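Local coordinates for protein L-asparaginase 1 (Escherichia coli, PDB 6NXC) that hydrolyses L-asparagine to L-aspartate and ammonium as a cytoplasmic, allosterically regulated homotetramer, at residues F123-L128 with E219-H225; P213-H217 with N349-E353; D103-H109 with K130-G136. The protein carries 1 engineered substitution. All coordinates share one frame; numbering follows the deposited sequence. Where two conformers were deposited one is given.

Interaction 1. Residues F123-L128 with E219-H225; sequences FMLENL and EGELIVH
Leu-125 and Val-224 lie side by side on one face of a two-stranded antiparallel sheet, where Leu-125 CD2 meets Val-224 CG2 at 4.0 Å. Leu-222 extends this apolar side: with CG anti to its backbone N (chi1 178°), the side chain brings CD1 against the neighbouring strand, 3.4 Å from Glu-126 O and within packing range of Leu-125 and Leu-128. The backbone of Glu-126 and Ile-223 closes the sheet with a reciprocal pair of hydrogen bonds, and His-225 N adds a nearly straight bond of 2.9 Å on a lone pair of Met-124 O.

The face of Glu-126 and Ile-223 is the more exposed one. Here Glu-126 reaches out in extended form to the ring edge of His-225, carboxylate and imidazole nearly coplanar (16° apart), yet the bond from NE2 to OE2 is bent and weak despite its 2.6 Å. At the turn beyond the strands, Asn-127 donates from ND2 to Glu-221 O at 3.1 Å, in its own amide plane, and a water joins Asn-127 O to Gly-220 O.

The sheet starts directly where helix 114-124 ends. Helix 85-98 packs on Met-124 and Val-224, strand 167-171 on Leu-125 and Leu-128, and helix 322-333 on Phe-123.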
ATOM      1  N   PHE B 123     -21.491 -17.243  11.293  1.00 13.66           N
ATOM      2  CA  PHE B 123     -21.791 -18.672  11.529  1.00 14.80           C
ATOM      3  C   PHE B 123     -23.142 -18.874  12.164  1.00 17.95           C
ATOM      4  O   PHE B 123     -23.812 -19.811  11.742  1.00 21.67           O
ATOM      5  CB  PHE B 123     -20.695 -19.268  12.423  1.00 13.21           C
ATOM      6  CG  PHE B 123     -19.360 -19.162  11.750  1.00 15.84           C
ATOM      7  CD1 PHE B 123     -19.087 -19.906  10.639  1.00 16.35           C
ATOM      8  CD2 PHE B 123     -18.350 -18.362  12.269  1.00 16.79           C
ATOM      9  CE1 PHE B 123     -17.851 -19.814  10.014  1.00 16.53           C
ATOM     10  CE2 PHE B 123     -17.117 -18.295  11.677  1.00 17.19           C
ATOM     11  CZ  PHE B 123     -16.880 -18.998  10.531  1.00 16.92           C
ATOM     12  N   MET B 124     -23.605 -17.937  13.008  1.00 16.76           N
ATOM     13  CA  MET B 124     -24.845 -18.160  13.800  1.00 16.21           C
ATOM     14  C   MET B 124     -26.068 -17.923  12.882  1.00 20.87           C
ATOM     15  O   MET B 124     -27.094 -18.609  13.063  1.00 20.34           O
ATOM     16  CB  MET B 124     -24.899 -17.175  14.990  1.00 17.36           C
ATOM     17  CG  MET B 124     -23.883 -17.520  15.997  1.00 20.48           C
ATOM     18  SD  MET B 124     -23.815 -16.221  17.216  1.00 22.74           S
ATOM     19  CE  MET B 124     -25.214 -16.831  18.123  1.00 22.29           C
ATOM     20  N   LEU B 125     -25.996 -16.956  11.956  1.00 20.19           N
ATOM     21  CA  LEU B 125     -27.200 -16.486  11.227  1.00 18.84           C
ATOM     22  C   LEU B 125     -27.316 -17.323   9.930  1.00 21.98           C
ATOM     23  O   LEU B 125     -26.795 -16.914   8.858  1.00 28.82           O
ATOM     24  CB  LEU B 125     -27.097 -14.993  10.907  1.00 18.34           C
ATOM     25  CG  LEU B 125     -26.958 -14.056  12.083  1.00 17.42           C
ATOM     26  CD1 LEU B 125     -26.970 -12.572  11.707  1.00 17.71           C
ATOM     27  CD2 LEU B 125     -28.086 -14.267  13.033  1.00 23.06           C
ATOM     28  N   GLU B 126     -28.127 -18.355   9.900  1.00 19.99           N
ATOM     29  CA  GLU B 126     -28.302 -19.193   8.675  1.00 21.69           C
ATOM     30  C   GLU B 126     -29.549 -18.687   7.935  1.00 15.49           C
ATOM     31  O   GLU B 126     -30.466 -18.177   8.621  1.00 17.42           O
ATOM     32  CB  GLU B 126     -28.484 -20.668   9.116  1.00 27.28           C
ATOM     33  CG  GLU B 126     -29.053 -21.583   8.014  1.00 32.65           C
ATOM     34  CD  GLU B 126     -29.378 -23.027   8.404  1.00 44.69           C
ATOM     35  OE1 GLU B 126     -29.527 -23.884   7.482  1.00 43.96           O
ATOM     36  OE2 GLU B 126     -29.499 -23.299   9.612  1.00 37.78           O
ATOM     37  N   ASN B 127     -29.531 -18.738   6.617  1.00 17.93           N
ATOM     38  CA  ASN B 127     -30.594 -18.171   5.732  1.00 20.94           C
ATOM     39  C   ASN B 127     -30.713 -16.661   5.903  1.00 18.68           C
ATOM     40  O   ASN B 127     -31.859 -16.116   5.969  1.00 18.22           O
ATOM     41  CB  ASN B 127     -31.958 -18.822   5.947  1.00 18.36           C
ATOM     42  CG  ASN B 127     -31.914 -20.314   5.792  1.00 20.89           C
ATOM     43  OD1 ASN B 127     -31.041 -20.843   5.131  1.00 22.43           O
ATOM     44  ND2 ASN B 127     -32.788 -20.988   6.512  1.00 26.27           N
ATOM     45  N   LEU B 128     -29.566 -16.002   6.083  1.00 19.31           N
ATOM     46  CA  LEU B 128     -29.572 -14.523   6.223  1.00 17.82           C
ATOM     47  C   LEU B 128     -29.935 -13.883   4.871  1.00 15.90           C
ATOM     48  O   LEU B 128     -29.131 -14.016   3.941  1.00 19.89           O
ATOM     49  CB  LEU B 128     -28.173 -14.044   6.650  1.00 16.65           C
ATOM     50  CG  LEU B 128     -28.095 -12.555   6.918  1.00 18.17           C
ATOM     51  CD1 LEU B 128     -29.025 -12.007   7.971  1.00 18.72           C
ATOM     52  CD2 LEU B 128     -26.715 -12.171   7.358  1.00 18.58           C
ATOM     53  N   GLU B 219     -31.709 -20.634   2.150  1.00 24.78           N
ATOM     54  CA  GLU B 219     -32.939 -19.989   1.695  1.00 23.03           C
ATOM     55  C   GLU B 219     -34.021 -20.210   2.727  1.00 23.72           C
ATOM     56  O   GLU B 219     -34.074 -21.281   3.265  1.00 27.45           O
ATOM     57  CB  GLU B 219     -33.377 -20.619   0.371  1.00 26.44           C
ATOM     58  CG  GLU B 219     -33.435 -22.121   0.397  1.00 28.66           C
ATOM     59  CD  GLU B 219     -32.079 -22.815   0.258  1.00 33.62           C
ATOM     60  OE1 GLU B 219     -31.999 -23.958   0.705  1.00 42.32           O
ATOM     61  OE2 GLU B 219     -31.125 -22.200  -0.275  1.00 28.05           O
ATOM     62  N   GLY B 220     -34.964 -19.284   2.802  1.00 21.11           N
ATOM     63  CA  GLY B 220     -36.054 -19.411   3.767  1.00 23.21           C
ATOM     64  C   GLY B 220     -35.880 -18.487   4.943  1.00 22.99           C
ATOM     65  O   GLY B 220     -35.045 -17.490   4.872  1.00 22.45           O
ATOM     66  N   GLU B 221     -36.648 -18.757   6.021  1.00 21.24           N
ATOM     67  CA  GLU B 221     -36.644 -17.823   7.179  1.00 21.72           C
ATOM     68  C   GLU B 221     -35.341 -17.971   8.001  1.00 18.61           C
ATOM     69  O   GLU B 221     -34.734 -19.029   8.025  1.00 20.88           O
ATOM     70  CB  GLU B 221     -37.805 -18.037   8.158  1.00 27.86           C
ATOM     71  CG  GLU B 221     -38.877 -16.941   8.038  1.00 38.07           C
ATOM     72  CD  GLU B 221     -38.503 -15.509   8.421  1.00 45.05           C
ATOM     73  OE1 GLU B 221     -37.407 -15.355   8.935  1.00 42.79           O
ATOM     74  OE2 GLU B 221     -39.331 -14.540   8.213  1.00 48.00           O
ATOM     75  N   LEU B 222     -34.912 -16.844   8.547  1.00 21.41           N
ATOM     76  CA  LEU B 222     -33.633 -16.772   9.294  1.00 17.71           C
ATOM     77  C   LEU B 222     -33.692 -17.838  10.366  1.00 18.43           C
ATOM     78  O   LEU B 222     -34.714 -17.917  11.098  1.00 19.68           O
ATOM     79  CB  LEU B 222     -33.501 -15.374   9.909  1.00 18.13           C
ATOM     80  CG  LEU B 222     -32.257 -15.130  10.770  1.00 21.25           C
ATOM     81  CD1 LEU B 222     -31.035 -15.125   9.896  1.00 20.64           C
ATOM     82  CD2 LEU B 222     -32.414 -13.820  11.524  1.00 19.34           C
ATOM     83  N   ILE B 223     -32.580 -18.550  10.581  1.00 19.41           N
ATOM     84  CA  ILE B 223     -32.419 -19.534  11.667  1.00 20.23           C
ATOM     85  C   ILE B 223     -31.215 -19.127  12.505  1.00 20.68           C
ATOM     86  O   ILE B 223     -30.175 -18.858  11.920  1.00 22.46           O
ATOM     87  CB  ILE B 223     -32.328 -20.960  11.122  1.00 23.50           C
ATOM     88  CG1 ILE B 223     -33.694 -21.368  10.542  1.00 27.30           C
ATOM     89  CG2 ILE B 223     -31.868 -21.897  12.225  1.00 26.65           C
ATOM     90  CD1 ILE B 223     -33.661 -22.611   9.650  1.00 35.15           C
ATOM     91  N   VAL B 224     -31.400 -18.962  13.810  1.00 20.09           N
ATOM     92  CA  VAL B 224     -30.237 -18.607  14.656  1.00 18.83           C
ATOM     93  C   VAL B 224     -29.653 -19.862  15.341  1.00 22.87           C
ATOM     94  O   VAL B 224     -30.381 -20.546  16.065  1.00 20.13           O
ATOM     95  CB  VAL B 224     -30.556 -17.514  15.659  1.00 19.77           C
ATOM     96  CG1 VAL B 224     -29.261 -17.321  16.465  1.00 21.08           C
ATOM     97  CG2 VAL B 224     -31.018 -16.235  14.957  1.00 22.65           C
ATOM     98  N   HIS B 225     -28.421 -20.263  14.997  1.00 17.48           N
ATOM     99  CA  HIS B 225     -27.769 -21.428  15.631  1.00 19.99           C
ATOM    100  C   HIS B 225     -27.212 -20.909  16.934  1.00 21.99           C
ATOM    101  O   HIS B 225     -26.643 -19.803  16.997  1.00 19.63           O
ATOM    102  CB  HIS B 225     -26.627 -21.981  14.805  1.00 21.22           C
ATOM    103  CG  HIS B 225     -27.113 -22.668  13.586  1.00 27.64           C
ATOM    104  ND1 HIS B 225     -27.630 -23.940  13.596  1.00 30.45           N
ATOM    105  CD2 HIS B 225     -27.104 -22.268  12.292  1.00 37.72           C
ATOM    106  CE1 HIS B 225     -28.026 -24.257  12.363  1.00 36.33           C
ATOM    107  NE2 HIS B 225     -27.687 -23.259  11.543  1.00 33.84           N
TER
HETATM  108  O   HOH W   1     -34.497 -14.919   5.556  1.00 23.89           O

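Interaction 2. Residues P213-H217 with N349-E353; sequences PPAPH and NLRGE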
ATOM      1  N   PRO B 213     -16.187 -13.017  -4.938  1.00 40.99           N
ATOM      2  CA  PRO B 213     -17.168 -14.050  -5.204  1.00 47.78           C
ATOM      3  C   PRO B 213     -17.999 -14.364  -3.971  1.00 48.07           C
ATOM      4  O   PRO B 213     -17.554 -14.167  -2.845  1.00 36.84           O
ATOM      5  CB  PRO B 213     -16.340 -15.306  -5.505  1.00 42.28           C
ATOM      6  CG  PRO B 213     -14.957 -14.817  -5.676  1.00 45.41           C
ATOM      7  CD  PRO B 213     -14.850 -13.609  -4.770  1.00 36.99           C
ATOM      8  N   PRO B 214     -19.188 -14.963  -4.163  1.00 57.73           N
ATOM      9  CA  PRO B 214     -20.178 -15.041  -3.090  1.00 53.12           C
ATOM     10  C   PRO B 214     -19.844 -16.168  -2.092  1.00 37.64           C
ATOM     11  O   PRO B 214     -19.171 -17.183  -2.402  1.00 35.39           O
ATOM     12  CB  PRO B 214     -21.469 -15.304  -3.894  1.00 55.32           C
ATOM     13  CG  PRO B 214     -20.992 -16.217  -5.020  1.00 53.16           C
ATOM     14  CD  PRO B 214     -19.618 -15.679  -5.386  1.00 56.60           C
ATOM     15  N   ALA B 215     -20.265 -15.944  -0.850  1.00 34.20           N
ATOM     16  CA  ALA B 215     -20.321 -16.952   0.219  1.00 28.99           C
ATOM     17  C   ALA B 215     -21.506 -17.893  -0.033  1.00 31.40           C
ATOM     18  O   ALA B 215     -22.408 -17.538  -0.790  1.00 33.00           O
ATOM     19  CB  ALA B 215     -20.511 -16.249   1.544  1.00 28.21           C
ATOM     20  N   PRO B 216     -21.494 -19.094   0.586  1.00 29.82           N
ATOM     21  CA  PRO B 216     -22.586 -20.066   0.490  1.00 33.25           C
ATOM     22  C   PRO B 216     -23.843 -19.469   1.126  1.00 32.08           C
ATOM     23  O   PRO B 216     -23.731 -18.758   2.081  1.00 31.74           O
ATOM     24  CB  PRO B 216     -22.066 -21.277   1.290  1.00 33.63           C
ATOM     25  CG  PRO B 216     -20.562 -21.104   1.333  1.00 32.50           C
ATOM     26  CD  PRO B 216     -20.369 -19.615   1.379  1.00 31.47           C
ATOM     27  N   HIS B 217     -25.024 -19.709   0.555  1.00 26.71           N
ATOM     28  CA  HIS B 217     -26.228 -18.991   0.991  1.00 28.42           C
ATOM     29  C   HIS B 217     -27.371 -19.996   1.075  1.00 28.73           C
ATOM     30  O   HIS B 217     -27.482 -20.811   0.174  1.00 35.53           O
ATOM     31  CB  HIS B 217     -26.586 -17.799   0.107  0.70 35.68           C
ATOM     32  CG  HIS B 217     -26.850 -16.691   1.054  0.70 37.57           C
ATOM     33  ND1 HIS B 217     -25.997 -15.616   1.176  0.70 43.91           N
ATOM     34  CD2 HIS B 217     -27.718 -16.641   2.104  0.70 40.73           C
ATOM     35  CE1 HIS B 217     -26.390 -14.896   2.219  0.70 45.42           C
ATOM     36  NE2 HIS B 217     -27.454 -15.521   2.821  0.70 39.27           N
ATOM     37  N   ASN B 349     -15.310 -24.492   3.685  1.00 22.79           N
ATOM     38  CA  ASN B 349     -15.766 -23.089   3.646  1.00 21.79           C
ATOM     39  C   ASN B 349     -17.249 -23.060   3.962  1.00 21.57           C
ATOM     40  O   ASN B 349     -18.062 -23.297   3.037  1.00 20.43           O
ATOM     41  CB  ASN B 349     -15.472 -22.468   2.277  1.00 19.17           C
ATOM     42  CG  ASN B 349     -15.993 -21.068   2.097  1.00 23.41           C
ATOM     43  OD1 ASN B 349     -15.931 -20.288   3.059  1.00 22.06           O
ATOM     44  ND2 ASN B 349     -16.206 -20.662   0.845  1.00 22.37           N
ATOM     45  N   LEU B 350     -17.630 -22.645   5.169  1.00 18.60           N
ATOM     46  CA  LEU B 350     -19.054 -22.657   5.613  1.00 19.27           C
ATOM     47  C   LEU B 350     -19.756 -21.340   5.264  1.00 22.31           C
ATOM     48  O   LEU B 350     -20.984 -21.385   4.976  1.00 20.04           O
ATOM     49  CB  LEU B 350     -19.112 -22.926   7.126  1.00 22.25           C
ATOM     50  CG  LEU B 350     -18.549 -24.260   7.589  1.00 21.29           C
ATOM     51  CD1 LEU B 350     -18.858 -24.468   9.072  1.00 24.96           C
ATOM     52  CD2 LEU B 350     -19.123 -25.428   6.784  1.00 26.48           C
ATOM     53  N   ARG B 351     -19.049 -20.197   5.278  1.00 19.37           N
ATOM     54  CA  ARG B 351     -19.616 -18.837   5.292  1.00 17.19           C
ATOM     55  C   ARG B 351     -18.716 -17.832   4.584  1.00 17.92           C
ATOM     56  O   ARG B 351     -19.010 -16.659   4.705  1.00 17.04           O
ATOM     57  CB  ARG B 351     -19.870 -18.347   6.720  1.00 20.15           C
ATOM     58  CG  ARG B 351     -20.889 -19.187   7.486  1.00 20.91           C
ATOM     59  CD  ARG B 351     -22.351 -18.910   7.059  1.00 22.98           C
ATOM     60  NE  ARG B 351     -23.207 -19.456   8.115  1.00 26.58           N
ATOM     61  CZ  ARG B 351     -23.569 -20.735   8.228  1.00 35.22           C
ATOM     62  NH1 ARG B 351     -23.279 -21.607   7.280  1.00 36.79           N
ATOM     63  NH2 ARG B 351     -24.223 -21.164   9.299  1.00 38.31           N
ATOM     64  N   GLY B 352     -17.743 -18.298   3.799  1.00 15.74           N
ATOM     65  CA  GLY B 352     -16.835 -17.359   3.125  1.00 17.37           C
ATOM     66  C   GLY B 352     -15.580 -17.039   3.908  1.00 14.52           C
ATOM     67  O   GLY B 352     -14.852 -16.188   3.434  1.00 16.34           O
ATOM     68  N   GLU B 353     -15.328 -17.780   4.958  1.00 13.60           N
ATOM     69  CA  GLU B 353     -14.220 -17.534   5.911  1.00 12.81           C
ATOM     70  C   GLU B 353     -12.908 -18.094   5.440  1.00 16.07           C
ATOM     71  O   GLU B 353     -11.849 -17.682   5.957  1.00 14.70           O
ATOM     72  CB  GLU B 353     -14.469 -18.091   7.311  1.00 12.93           C
ATOM     73  CG  GLU B 353     -14.415 -19.563   7.425  1.00 12.86           C
ATOM     74  CD  GLU B 353     -15.689 -20.278   6.970  1.00 14.96           C
ATOM     75  OE1 GLU B 353     -15.683 -21.546   7.176  1.00 19.05           O
ATOM     76  OE2 GLU B 353     -16.640 -19.625   6.437  1.00 17.10           O
TER
HETATM   77  O   HOH W   2     -16.642 -17.943  -0.376  1.00 28.30           O
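Ala-215 and Pro-216 rest on the backbone of the loop 349-353, a small surface contact that is a worked example of two irregular segments meeting through van der Waals packing and a water. The methyl of Ala-215 lies beside a carbonyl, CB 3.5 Å from Arg-351 O. Pro-216 lays its ring beside the turn: CG is 3.7 Å from Leu-350 O and about as far from Asn-349 O, while CD approaches Gly-352 N at 3.8 Å. Gly-352 has a positive phi (92°), and a beta carbon there would crowd both the preceding carbonyl and the methyl of Ala-215.

The direct contacts being apolar or to backbone, the polar link is made by water, which accepts from Asn-349 ND2 at 3.0 Å and donates weakly to Pro-214 O.

A second set of hydrogen bonds shapes the loop against which Pro-216 rests. The carboxylate of Glu-353 folds back over the turn and takes two backbone N-H groups: OE1 receives Leu-350 N almost straight at 3.0 Å, and OE2 uses its syn lone pair for Arg-351 N at 2.7 Å. Glu-353 OE1 also forms a salt bridge with Lys-328 NZ. Asn-349 OD1 adds a weak bond from Gly-352 N.

Arg-351 reaches the C-terminal end of helix 114-124, where NH2 bonds to Phe-123 O. Helix 322-333 lies against Leu-350 and Arg-351, and Arg-177, at the end of strand 174-177, bonds to Pro-213 O and Gly-352 O.

Interaction 3. Residues D103-H109 with K130-G136; sequences DGFVILH and KPVIVTG
Phe-105 and Val-132 begin a run of four parallel bridges between strands 104-108 and 132-135, whose axes approach to 4.5 Å at an angle of 19°. Backbone bonds alternate in direction along it: Phe-105 N to Pro-131 O, Ile-133 N back to Phe-105 O, Ile-107 N to Ile-133 O, the shortest at 2.7 Å, and Thr-135 N back to Ile-107 O, before a weak bond from His-109 N to Thr-135 O.

On the face of Phe-105, Ile-107, Val-132 and Val-134, Phe-105 places CB 4.2 Å from Val-132 CG2. Its CG stands anti to the carbonyl carbon (chi1 -57°), which brings the ring edge to Lys-130, with CE2 4.0 Å from CD in the ring plane. Replacing Phe-105 by an alanine would probably leave the aliphatic part of Lys-130 without its aromatic neighbour. Farther along, Ile-107 CG1 crosses to Val-132 CG1 at 4.1 Å. On the face of Val-106, Leu-108, Ile-133 and Thr-135, Thr-135 CG2 packs between Leu-108 CD2, at 3.8 Å, and Val-106 CG1.

Farther out, helix 148-161 covers the Val-106 and Thr-135 face, and helix 114-124, which connects the two parallel strands as in a beta-alpha-beta unit, packs on Val-134. Thr-135 OG1 bonds to Phe-170 O, and Lys-130 NZ to Tyr-99 O and Tyr-102 O.

The chemistry is therefore apolar along the middle and polar at both ends. A water joins Asp-103 OD1 to Lys-130 NZ at one, where Asp-103 OD2 bonds to Ser-25 N; at the other His-109, bonded to Thr-117, packs against Ser-80, so this end borders the substrate-binding residues.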
ATOM      1  N   ASP B 103     -35.410  -3.578   7.168  1.00 17.39           N
ATOM      2  CA  ASP B 103     -34.799  -3.936   5.871  1.00 14.25           C
ATOM      3  C   ASP B 103     -33.343  -4.288   6.028  1.00 16.21           C
ATOM      4  O   ASP B 103     -32.685  -4.747   5.102  1.00 19.41           O
ATOM      5  CB  ASP B 103     -35.024  -2.810   4.901  1.00 16.12           C
ATOM      6  CG  ASP B 103     -36.488  -2.506   4.659  1.00 21.09           C
ATOM      7  OD1 ASP B 103     -37.204  -3.511   4.529  1.00 20.80           O
ATOM      8  OD2 ASP B 103     -36.915  -1.285   4.777  1.00 18.01           O
ATOM      9  N   GLY B 104     -32.773  -3.944   7.159  1.00 15.26           N
ATOM     10  CA  GLY B 104     -31.352  -4.229   7.429  1.00 17.12           C
ATOM     11  C   GLY B 104     -30.981  -3.870   8.844  1.00 13.28           C
ATOM     12  O   GLY B 104     -31.767  -3.171   9.526  1.00 14.34           O
ATOM     13  N   PHE B 105     -29.739  -4.190   9.216  1.00 15.74           N
ATOM     14  CA  PHE B 105     -29.278  -4.130  10.620  1.00 14.42           C
ATOM     15  C   PHE B 105     -27.876  -3.525  10.630  1.00 14.49           C
ATOM     16  O   PHE B 105     -26.985  -4.060   9.941  1.00 18.64           O
ATOM     17  CB  PHE B 105     -29.355  -5.574  11.147  1.00 14.70           C
ATOM     18  CG  PHE B 105     -30.754  -6.117  10.991  1.00 16.36           C
ATOM     19  CD1 PHE B 105     -31.713  -5.968  11.989  1.00 20.93           C
ATOM     20  CD2 PHE B 105     -31.073  -6.786   9.835  1.00 16.97           C
ATOM     21  CE1 PHE B 105     -33.012  -6.415  11.782  1.00 24.42           C
ATOM     22  CE2 PHE B 105     -32.384  -7.159   9.589  1.00 22.22           C
ATOM     23  CZ  PHE B 105     -33.349  -6.904  10.533  1.00 24.12           C
ATOM     24  N   VAL B 106     -27.681  -2.541  11.453  1.00 13.49           N
ATOM     25  CA  VAL B 106     -26.314  -2.047  11.766  1.00 12.98           C
ATOM     26  C   VAL B 106     -26.035  -2.314  13.232  1.00 15.58           C
ATOM     27  O   VAL B 106     -26.880  -1.972  14.129  1.00 15.14           O
ATOM     28  CB  VAL B 106     -26.218  -0.562  11.428  1.00 14.41           C
ATOM     29  CG1 VAL B 106     -24.908   0.039  11.969  1.00 15.10           C
ATOM     30  CG2 VAL B 106     -26.367  -0.322   9.930  1.00 15.83           C
ATOM     31  N   ILE B 107     -24.911  -2.935  13.488  1.00 13.27           N
ATOM     32  CA  ILE B 107     -24.496  -3.279  14.843  1.00 14.63           C
ATOM     33  C   ILE B 107     -23.412  -2.235  15.176  1.00 15.19           C
ATOM     34  O   ILE B 107     -22.306  -2.358  14.629  1.00 16.26           O
ATOM     35  CB  ILE B 107     -24.036  -4.737  14.969  1.00 17.28           C
ATOM     36  CG1 ILE B 107     -24.970  -5.824  14.395  1.00 17.10           C
ATOM     37  CG2 ILE B 107     -23.739  -5.104  16.384  1.00 18.07           C
ATOM     38  CD1 ILE B 107     -26.407  -5.695  14.800  1.00 18.59           C
ATOM     39  N   LEU B 108     -23.704  -1.327  16.109  1.00 13.74           N
ATOM     40  CA  LEU B 108     -22.706  -0.346  16.552  1.00 15.54           C
ATOM     41  C   LEU B 108     -21.963  -1.006  17.714  1.00 15.61           C
ATOM     42  O   LEU B 108     -22.684  -1.531  18.655  1.00 17.78           O
ATOM     43  CB  LEU B 108     -23.382   0.914  17.091  1.00 16.38           C
ATOM     44  CG  LEU B 108     -23.658   1.997  16.084  1.00 23.58           C
ATOM     45  CD1 LEU B 108     -24.245   3.236  16.795  1.00 27.66           C
ATOM     46  CD2 LEU B 108     -22.387   2.375  15.333  1.00 24.59           C
ATOM     47  N   HIS B 109     -20.637  -0.974  17.762  1.00 14.20           N
ATOM     48  CA  HIS B 109     -19.853  -1.939  18.571  1.00 14.29           C
ATOM     49  C   HIS B 109     -18.493  -1.288  18.832  1.00 16.24           C
ATOM     50  O   HIS B 109     -18.050  -0.500  17.995  1.00 15.53           O
ATOM     51  CB  HIS B 109     -19.676  -3.239  17.761  1.00 16.67           C
ATOM     52  CG  HIS B 109     -19.259  -4.453  18.485  1.00 19.82           C
ATOM     53  ND1 HIS B 109     -17.941  -4.566  18.957  1.00 17.55           N
ATOM     54  CD2 HIS B 109     -19.909  -5.629  18.812  1.00 20.95           C
ATOM     55  CE1 HIS B 109     -17.807  -5.771  19.544  1.00 19.36           C
ATOM     56  NE2 HIS B 109     -18.973  -6.471  19.404  1.00 22.48           N
ATOM     57  N   LYS B 130     -30.889 -10.406   4.582  1.00 16.23           N
ATOM     58  CA  LYS B 130     -30.843  -8.955   4.777  1.00 16.33           C
ATOM     59  C   LYS B 130     -29.452  -8.631   5.257  1.00 15.82           C
ATOM     60  O   LYS B 130     -28.781  -9.473   5.814  1.00 15.28           O
ATOM     61  CB  LYS B 130     -31.901  -8.438   5.766  1.00 16.00           C
ATOM     62  CG  LYS B 130     -33.332  -8.826   5.387  1.00 15.94           C
ATOM     63  CD  LYS B 130     -34.370  -8.319   6.329  1.00 17.35           C
ATOM     64  CE  LYS B 130     -35.735  -8.913   6.030  1.00 17.43           C
ATOM     65  NZ  LYS B 130     -36.852  -8.145   6.585  1.00 17.51           N
ATOM     66  N   PRO B 131     -28.988  -7.401   5.006  1.00 15.71           N
ATOM     67  CA  PRO B 131     -27.640  -7.027   5.398  1.00 15.19           C
ATOM     68  C   PRO B 131     -27.600  -6.853   6.915  1.00 13.85           C
ATOM     69  O   PRO B 131     -28.514  -6.269   7.605  1.00 12.98           O
ATOM     70  CB  PRO B 131     -27.444  -5.737   4.597  1.00 15.91           C
ATOM     71  CG  PRO B 131     -28.793  -5.207   4.413  1.00 16.28           C
ATOM     72  CD  PRO B 131     -29.688  -6.366   4.214  1.00 16.92           C
ATOM     73  N   VAL B 132     -26.421  -7.199   7.426  1.00 13.75           N
ATOM     74  CA  VAL B 132     -26.035  -6.994   8.833  1.00 16.41           C
ATOM     75  C   VAL B 132     -24.641  -6.443   8.743  1.00 15.66           C
ATOM     76  O   VAL B 132     -23.761  -7.135   8.195  1.00 16.83           O
ATOM     77  CB  VAL B 132     -26.067  -8.291   9.637  1.00 14.58           C
ATOM     78  CG1 VAL B 132     -25.562  -8.029  10.998  1.00 14.68           C
ATOM     79  CG2 VAL B 132     -27.434  -8.980   9.693  1.00 15.01           C
ATOM     80  N   ILE B 133     -24.478  -5.230   9.209  1.00 13.71           N
ATOM     81  CA  ILE B 133     -23.208  -4.485   9.093  1.00 13.93           C
ATOM     82  C   ILE B 133     -22.758  -4.045  10.473  1.00 13.55           C
ATOM     83  O   ILE B 133     -23.467  -3.266  11.174  1.00 15.15           O
ATOM     84  CB  ILE B 133     -23.390  -3.251   8.193  1.00 16.32           C
ATOM     85  CG1 ILE B 133     -24.064  -3.574   6.848  1.00 18.40           C
ATOM     86  CG2 ILE B 133     -22.055  -2.563   8.077  1.00 16.61           C
ATOM     87  CD1 ILE B 133     -24.026  -2.423   5.837  1.00 19.74           C
ATOM     88  N   VAL B 134     -21.557  -4.485  10.864  1.00 13.53           N
ATOM     89  CA  VAL B 134     -20.980  -4.057  12.134  1.00 14.77           C
ATOM     90  C   VAL B 134     -20.093  -2.850  11.821  1.00 15.30           C
ATOM     91  O   VAL B 134     -19.309  -2.930  10.885  1.00 14.26           O
ATOM     92  CB  VAL B 134     -20.219  -5.222  12.791  1.00 16.78           C
ATOM     93  CG1 VAL B 134     -19.749  -4.897  14.173  1.00 18.41           C
ATOM     94  CG2 VAL B 134     -21.037  -6.540  12.808  1.00 13.98           C
ATOM     95  N   THR B 135     -20.155  -1.847  12.664  1.00 12.77           N
ATOM     96  CA  THR B 135     -19.316  -0.612  12.578  1.00 14.26           C
ATOM     97  C   THR B 135     -19.145   0.026  13.951  1.00 16.01           C
ATOM     98  O   THR B 135     -19.745  -0.386  14.942  1.00 14.13           O
ATOM     99  CB  THR B 135     -19.881   0.339  11.491  1.00 17.00           C
ATOM    100  OG1 THR B 135     -18.796   1.189  11.089  1.00 18.38           O
ATOM    101  CG2 THR B 135     -21.047   1.208  11.921  1.00 18.57           C
ATOM    102  N   GLY B 136     -18.319   1.064  13.982  1.00 11.75           N
ATOM    103  CA  GLY B 136     -18.018   1.817  15.182  1.00 15.16           C
ATOM    104  C   GLY B 136     -16.993   2.866  14.865  1.00 15.22           C
ATOM    105  O   GLY B 136     -17.068   3.430  13.758  1.00 15.53           O
TER
HETATM  106  O   HOH W   3     -36.865  -6.136   4.380  1.00 24.66           O

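How the interactions relate
The three contacts connect the parallel part of the N-terminal mixed sheet to the C-terminal tail. Interaction 3 and interaction 1 share the connection through helix 114-124, and they touch where Leu-125 CD1 packs on Val-132 CG2 at 4.1 Å, their centres about 16 Å apart. Interaction 1 in turn meets interaction 2, about 13 Å away between centres, through a probable hydrogen bond of Phe-123 O with Arg-351 NH2 at 2.8 Å. Interactions 2 and 3 do not touch. Interaction 3 alone borders the substrate site, through His-109 beside Ser-80, whereas in interaction 1 the side chain of Phe-123 is about 12 Å from an asparagine bound in the allosteric pocket.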